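Local coordinates for chorismate mutase and shikimate 5-dehydrogenase fusion protein (PDB 3FBT) that probably catalyses the reversible NADPH-linked reduction of 3-dehydroshikimate to shikimate through its dehydrogenase part, and joins this to a chorismate mutase in one polypeptide, at residues S6-I11 with A246-W251; E75-S80 with K93-G98; N90-K93 with G98-G101. All blocks are in the same frame, centred on the assembly; numbering follows the deposited sequence.

Interaction 1 (S6-I11 with A246-W251); sequences SIYGLI and ASEEIW
Tyr8 and Trp251 bring two aromatic side chains together where helix 237-252 packs against the mixed sheet of the substrate-binding domain of the shikimate dehydrogenase fold, a buried example of helix-on-sheet packing. Both side chains start out toward the opposite segment and slide past each other in opposing directions. Their planes are 35° apart and the centroid of the Tyr8 ring is 5.5 Å from that of the six-membered ring of Trp251, an oblique pairing. The touch itself is narrow: Tyr8 CD1 lies 3.5 Å from Trp251 CE3. The helix also carries Gln243, predicted to bind shikimate and hydrogen-bonded through OE1 to Ser247 OG; this packing thus sets a helix of the probable substrate site against the sheet.

Glu248 joins from one turn earlier on the helix. Its chain bends at CB-CG (chi2 -62°), which brings OE1 over one face of the Tyr8 ring, ring and carboxylate planes 68° apart; the same OE1 lies in plane at the edge of the Trp251 ring. The carboxylate is held by His24 ND1 at OE2 and weakly by Asn252 ND2 at OE1, while Phe28, on helix 19-31 with His24, meets the Tyr8 ring. Tyr8 OH, in turn, is hydrogen-bonded to Asn252 OD1, which fixes the phenol at its tip. Across the contact, Glu248 OE1 comes within 3.9 Å of Tyr8 CE1.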
# COMPACT_ATOMS: atom_id res chain seq x y z
N SER A 6 0.61 4.70 -6.00
CA SER A 6 -0.69 4.06 -6.00
C SER A 6 -0.57 2.60 -5.52
O SER A 6 0.27 1.90 -5.99
CB SER A 6 -1.23 4.06 -7.41
OG SER A 6 -1.79 5.32 -7.67
N ILE A 7 -1.43 2.19 -4.57
CA ILE A 7 -1.40 0.84 -4.02
C ILE A 7 -2.54 -0.01 -4.65
O ILE A 7 -3.70 0.31 -4.54
CB ILE A 7 -1.59 0.89 -2.47
CG1 ILE A 7 -0.50 1.75 -1.79
CG2 ILE A 7 -1.66 -0.54 -1.89
CD1 ILE A 7 -0.89 2.19 -0.44
N TYR A 8 -2.21 -1.13 -5.29
CA TYR A 8 -3.26 -2.00 -5.89
C TYR A 8 -2.94 -3.36 -5.26
O TYR A 8 -1.92 -3.48 -4.55
CB TYR A 8 -3.04 -2.12 -7.39
CG TYR A 8 -3.01 -0.82 -8.16
CD1 TYR A 8 -4.14 -0.36 -8.82
CD2 TYR A 8 -1.83 -0.09 -8.31
CE1 TYR A 8 -4.11 0.75 -9.57
CE2 TYR A 8 -1.81 1.06 -9.05
CZ TYR A 8 -2.97 1.47 -9.67
OH TYR A 8 -2.98 2.60 -10.44
N GLY A 9 -3.79 -4.36 -5.47
CA GLY A 9 -3.56 -5.64 -4.84
C GLY A 9 -4.64 -6.64 -5.07
O GLY A 9 -5.61 -6.38 -5.82
N LEU A 10 -4.55 -7.75 -4.36
CA LEU A 10 -5.58 -8.82 -4.42
C LEU A 10 -5.95 -9.06 -2.96
O LEU A 10 -5.08 -9.27 -2.09
CB LEU A 10 -4.98 -10.13 -4.96
CG LEU A 10 -5.83 -11.45 -4.88
CD1 LEU A 10 -7.15 -11.30 -5.69
CD2 LEU A 10 -5.03 -12.74 -5.43
N ILE A 11 -7.23 -9.10 -2.68
CA ILE A 11 -7.55 -9.57 -1.34
C ILE A 11 -8.24 -10.98 -1.36
O ILE A 11 -9.10 -11.28 -2.22
CB ILE A 11 -8.34 -8.47 -0.59
CG1 ILE A 11 -8.82 -8.94 0.74
CG2 ILE A 11 -9.63 -8.12 -1.38
CD1 ILE A 11 -8.99 -7.73 1.65
N ALA A 246 -7.48 -5.96 -18.04
CA ALA A 246 -8.80 -5.37 -17.91
C ALA A 246 -9.03 -4.73 -16.51
O ALA A 246 -9.76 -3.78 -16.38
CB ALA A 246 -9.93 -6.39 -18.29
N SER A 247 -8.46 -5.30 -15.45
CA SER A 247 -8.65 -4.67 -14.16
C SER A 247 -8.01 -3.31 -14.20
O SER A 247 -8.58 -2.35 -13.64
CB SER A 247 -8.09 -5.55 -12.99
OG SER A 247 -8.84 -6.77 -12.97
N GLU A 248 -6.82 -3.26 -14.81
CA GLU A 248 -6.00 -2.05 -14.75
C GLU A 248 -6.69 -0.98 -15.58
O GLU A 248 -6.58 0.23 -15.24
CB GLU A 248 -4.60 -2.27 -15.32
CG GLU A 248 -3.64 -3.04 -14.43
CD GLU A 248 -3.34 -2.36 -13.10
OE1 GLU A 248 -3.56 -1.12 -12.95
OE2 GLU A 248 -2.88 -3.08 -12.18
N GLU A 249 -7.40 -1.43 -16.65
CA GLU A 249 -8.19 -0.52 -17.49
C GLU A 249 -9.26 0.10 -16.66
O GLU A 249 -9.50 1.29 -16.74
CB GLU A 249 -8.82 -1.22 -18.71
CG GLU A 249 -7.76 -1.77 -19.77
CD GLU A 249 -8.44 -2.56 -20.93
OE1 GLU A 249 -7.83 -2.70 -22.00
OE2 GLU A 249 -9.61 -3.03 -20.79
N ILE A 250 -9.97 -0.70 -15.87
CA ILE A 250 -11.03 -0.11 -15.11
C ILE A 250 -10.51 0.80 -13.95
O ILE A 250 -11.10 1.85 -13.65
CB ILE A 250 -11.92 -1.22 -14.55
CG1 ILE A 250 -12.75 -1.94 -15.67
CG2 ILE A 250 -12.72 -0.70 -13.41
CD1 ILE A 250 -13.14 -3.44 -15.26
N TRP A 251 -9.42 0.38 -13.29
CA TRP A 251 -8.85 1.17 -12.19
C TRP A 251 -8.33 2.55 -12.66
O TRP A 251 -8.58 3.56 -12.04
CB TRP A 251 -7.69 0.41 -11.46
CG TRP A 251 -8.17 -0.87 -10.75
CD1 TRP A 251 -9.35 -1.07 -10.17
CD2 TRP A 251 -7.39 -2.09 -10.54
NE1 TRP A 251 -9.40 -2.40 -9.64
CE2 TRP A 251 -8.20 -3.01 -9.89
CE3 TRP A 251 -6.09 -2.46 -10.88
CZ2 TRP A 251 -7.74 -4.29 -9.53
CZ3 TRP A 251 -5.65 -3.69 -10.55
CH2 TRP A 251 -6.47 -4.61 -9.89

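Interaction 2 (E75-S80 with K93-G98); sequences ELYEIS and KFSREG. With SO4 (sulfate ion), chain G.
Tyr77 packs against Glu97 and Gly98 in the turn that joins strands 91-94 and 99-102, a beta hairpin at the margin of the substrate-binding domain's sheet. A chi1 of 71° sets Tyr77 CG between its backbone N and carbonyl carbon, and this directs the ring to the 95-98 turn. The firm part of the contact is apolar. Glu97 lays its CB over one face of the Tyr77 ring, 3.6 Å from the ring centroid and 21° off the normal, a CH-pi contact made by the aliphatic root of a charged side chain. Gly98 meets the same ring at its edge and near its plane, its C 3.5 Å from Tyr77 CE1; having no side chain, it lets its backbone lie directly against the ring edge. The turn is closed by reciprocal backbone bonds, Ser95 N to Gly98 O (2.8 Å) and Gly98 N to Ser95 O (3.0 Å).

Toward solvent the fit slackens. Tyr77 and Glu97 are both exposed, and the modelled Glu97 carboxylate lies too close to the ring to be relied on. Tyr77 OH and Ser95 OG stand 3.5 Å apart, and a water mediates between them, 3.3 Å from Tyr77 OH and 2.9 Å from Ser95 OG; it also donates to the carbonyls of Lys93 and Gly98. At the far end Ser80, N-cap of helix 81-86, gives its OG proton to a sulfate probably left by the crystallisation liquor, which Asn103 N also binds. Across the two segments, then, the polar groups are linked through one water, while the closest reliable direct contacts are carbon against the ring.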
# COMPACT_ATOMS: atom_id res chain seq x y z
N GLU A 75 -20.65 -4.34 0.08
CA GLU A 75 -19.90 -3.15 0.38
C GLU A 75 -19.96 -2.12 -0.72
O GLU A 75 -19.48 -1.03 -0.56
CB GLU A 75 -18.44 -3.54 0.62
CG GLU A 75 -18.28 -4.57 1.71
CD GLU A 75 -18.78 -4.06 3.04
OE1 GLU A 75 -18.96 -2.83 3.19
OE2 GLU A 75 -19.00 -4.91 3.95
N LEU A 76 -20.54 -2.47 -1.85
CA LEU A 76 -20.31 -1.68 -3.06
C LEU A 76 -21.53 -0.82 -3.28
O LEU A 76 -22.64 -1.28 -3.04
CB LEU A 76 -20.12 -2.60 -4.27
CG LEU A 76 -19.08 -3.73 -4.09
CD1 LEU A 76 -18.80 -4.52 -5.37
CD2 LEU A 76 -17.81 -3.10 -3.68
N TYR A 77 -21.36 0.41 -3.75
CA TYR A 77 -22.56 1.18 -3.96
C TYR A 77 -23.12 0.86 -5.35
O TYR A 77 -24.30 1.11 -5.68
CB TYR A 77 -22.28 2.67 -3.75
CG TYR A 77 -21.44 3.27 -4.85
CD1 TYR A 77 -20.08 3.32 -4.73
CD2 TYR A 77 -22.02 3.79 -6.01
CE1 TYR A 77 -19.28 3.85 -5.74
CE2 TYR A 77 -21.22 4.34 -7.04
CZ TYR A 77 -19.86 4.35 -6.87
OH TYR A 77 -19.02 4.86 -7.83
N GLU A 78 -22.30 0.26 -6.19
CA GLU A 78 -22.76 -0.07 -7.50
C GLU A 78 -21.94 -1.27 -8.02
O GLU A 78 -20.81 -1.44 -7.58
CB GLU A 78 -22.53 1.17 -8.35
CG GLU A 78 -22.96 1.08 -9.74
CD GLU A 78 -22.65 2.41 -10.47
OE1 GLU A 78 -23.58 3.19 -10.71
OE2 GLU A 78 -21.48 2.68 -10.78
N ILE A 79 -22.51 -2.02 -8.99
CA ILE A 79 -21.95 -3.27 -9.55
C ILE A 79 -22.32 -3.38 -11.05
O ILE A 79 -23.47 -3.13 -11.42
CB ILE A 79 -22.54 -4.52 -8.76
CG1 ILE A 79 -22.14 -4.46 -7.28
CG2 ILE A 79 -22.05 -5.87 -9.32
CD1 ILE A 79 -22.70 -5.62 -6.44
N SER A 80 -21.38 -3.67 -11.94
CA SER A 80 -21.72 -3.76 -13.35
C SER A 80 -22.80 -4.83 -13.63
O SER A 80 -23.00 -5.80 -12.83
CB SER A 80 -20.51 -4.12 -14.19
OG SER A 80 -20.18 -5.48 -13.93
N LYS A 93 -13.33 -0.94 -7.95
CA LYS A 93 -12.90 0.40 -8.35
C LYS A 93 -13.27 1.37 -7.23
O LYS A 93 -14.41 1.39 -6.76
CB LYS A 93 -13.64 0.83 -9.60
CG LYS A 93 -13.12 2.17 -10.26
CD LYS A 93 -14.09 2.57 -11.45
CE LYS A 93 -13.70 3.91 -12.16
NZ LYS A 93 -12.20 3.90 -12.34
N PHE A 94 -12.30 2.13 -6.77
CA PHE A 94 -12.53 3.08 -5.70
C PHE A 94 -12.80 4.42 -6.33
O PHE A 94 -12.09 4.83 -7.24
CB PHE A 94 -11.29 3.16 -4.81
CG PHE A 94 -11.09 1.91 -4.00
CD1 PHE A 94 -11.62 1.82 -2.72
CD2 PHE A 94 -10.47 0.81 -4.55
CE1 PHE A 94 -11.49 0.69 -1.95
CE2 PHE A 94 -10.33 -0.38 -3.80
CZ PHE A 94 -10.84 -0.47 -2.51
N SER A 95 -13.83 5.12 -5.90
CA SER A 95 -13.89 6.53 -6.33
C SER A 95 -14.50 7.37 -5.23
O SER A 95 -14.70 6.89 -4.15
CB SER A 95 -14.65 6.65 -7.66
OG SER A 95 -16.03 6.54 -7.38
N ARG A 96 -14.78 8.65 -5.52
CA ARG A 96 -15.52 9.55 -4.56
C ARG A 96 -16.73 8.95 -3.86
O ARG A 96 -16.81 8.91 -2.63
CB ARG A 96 -15.97 10.82 -5.31
N GLU A 97 -17.69 8.46 -4.61
CA GLU A 97 -18.82 7.80 -3.96
C GLU A 97 -18.42 6.68 -2.97
O GLU A 97 -19.02 6.54 -1.89
CB GLU A 97 -19.78 7.23 -4.99
CG GLU A 97 -19.95 8.05 -6.27
CD GLU A 97 -21.20 7.63 -7.04
OE1 GLU A 97 -22.06 6.93 -6.43
OE2 GLU A 97 -21.33 8.00 -8.24
N GLY A 98 -17.40 5.90 -3.29
CA GLY A 98 -17.15 4.64 -2.55
C GLY A 98 -16.64 3.57 -3.50
O GLY A 98 -15.86 3.85 -4.39
S SO4 G . -17.48 -6.26 -16.45
O1 SO4 G . -18.03 -7.45 -17.16
O2 SO4 G . -17.78 -6.42 -15.03
O3 SO4 G . -16.05 -6.29 -16.81
O4 SO4 G . -17.85 -4.94 -17.00
O HOH W 1 -15.98 3.66 -7.57

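Interaction 3 (N90-K93 with G98-G101); sequences NTLK and GISG
Lys93 and Ser100 form an antiparallel hydrogen-bonded pair, each backbone N-H reaching the other's carbonyl. Lys93 N to Ser100 O and Ser100 N to Lys93 O are both 2.8 Å, nearly straight at 165° and 163°. Next to these bonds, on the same carbonyls, come CA-H...O contacts, such as Leu92 CA to Ser100 O at 3.3 Å. Leu92 and Gly101 make the adjoining non-hydrogen-bonded pair of this beta hairpin.

The packing is divided between the sheet's faces. Leu92 CB meets Ile99 CG2 at 3.6 Å; chi1 of -47° leaves this methyl anti to the Ile99 backbone N, on the side of Leu92. On the Lys93 and Ser100 face, Lys93 CB passes 3.9 Å from Ser100 OG before the chain leads away to Ile250 O and Asp253. Asn90, predicted to bind shikimate, and Thr91 form a classic beta bulge opposite Phe102, with Thr91 OG1 donating to Asn90 OD1 (3.0 Å) from above its carbonyl plane. The hairpin lies between strands 61-64 and 78-79, with Val51 and Lys55 of helix 47-56 against Ile99 and Trp251 of helix 237-252 against Thr91.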
# COMPACT_ATOMS: atom_id res chain seq x y z
N ASN A 90 -14.96 -9.78 -9.02
CA ASN A 90 -13.53 -10.00 -8.68
C ASN A 90 -12.70 -8.73 -8.79
O ASN A 90 -11.49 -8.82 -8.65
CB ASN A 90 -12.87 -11.06 -9.58
CG ASN A 90 -12.62 -10.52 -10.95
OD1 ASN A 90 -13.31 -9.60 -11.35
ND2 ASN A 90 -11.63 -11.04 -11.68
N THR A 91 -13.31 -7.57 -9.06
CA THR A 91 -12.54 -6.33 -9.29
C THR A 91 -13.27 -5.13 -8.62
O THR A 91 -14.49 -4.98 -8.80
CB THR A 91 -12.43 -5.99 -10.81
OG1 THR A 91 -11.78 -7.05 -11.52
CG2 THR A 91 -11.71 -4.64 -11.07
N LEU A 92 -12.55 -4.31 -7.84
CA LEU A 92 -13.15 -3.20 -7.12
C LEU A 92 -12.51 -1.90 -7.57
O LEU A 92 -11.32 -1.82 -7.65
CB LEU A 92 -13.01 -3.35 -5.62
CG LEU A 92 -13.34 -4.74 -5.04
CD1 LEU A 92 -13.15 -4.64 -3.54
CD2 LEU A 92 -14.79 -5.08 -5.30
N LYS A 93 -13.33 -0.94 -7.95
CA LYS A 93 -12.90 0.40 -8.35
C LYS A 93 -13.27 1.37 -7.23
O LYS A 93 -14.41 1.39 -6.76
CB LYS A 93 -13.64 0.83 -9.60
CG LYS A 93 -13.12 2.17 -10.26
CD LYS A 93 -14.09 2.57 -11.45
CE LYS A 93 -13.70 3.91 -12.16
NZ LYS A 93 -12.20 3.90 -12.34
N GLY A 98 -17.40 5.90 -3.29
CA GLY A 98 -17.15 4.64 -2.55
C GLY A 98 -16.64 3.57 -3.50
O GLY A 98 -15.86 3.85 -4.39
N ILE A 99 -17.07 2.32 -3.35
CA ILE A 99 -16.41 1.24 -4.09
C ILE A 99 -17.42 0.63 -5.04
O ILE A 99 -18.56 0.38 -4.69
CB ILE A 99 -15.87 0.19 -3.13
CG1 ILE A 99 -15.10 0.88 -1.99
CG2 ILE A 99 -14.91 -0.82 -3.81
CD1 ILE A 99 -15.13 0.08 -0.73
N SER A 100 -17.05 0.44 -6.29
CA SER A 100 -17.97 -0.30 -7.12
C SER A 100 -17.27 -1.55 -7.70
O SER A 100 -16.03 -1.73 -7.58
CB SER A 100 -18.53 0.57 -8.22
OG SER A 100 -17.45 1.03 -8.93
N GLY A 101 -18.08 -2.41 -8.31
CA GLY A 101 -17.64 -3.80 -8.55
C GLY A 101 -17.81 -4.22 -9.98
O GLY A 101 -18.79 -3.82 -10.64
O HOH W 1 -15.98 3.66 -7.57

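How the interactions relate
All three contacts belong to one mixed sheet, yet their chemistry changes with depth. Interactions 1 and 3 are buried: interaction 1 joins helix 237-252 to strand 6-12 by aromatic packing, with no hydrogen bond between the segments, whereas interaction 3 zips two strands by backbone bonds. Interaction 2 is partly exposed, at the hairpin's turn, and combines ring-on-aliphatic packing with a bridging water. Interactions 2 and 3 share Lys93, Gly98 and that water, and strand 78-79 adds backbone bonds to strand 99-102. Lys93 NZ, 2.7 Å from Ile250 O, ties the hairpin to the helix of interaction 1, where Trp251 NE1 also makes a weak bond to Leu92 O.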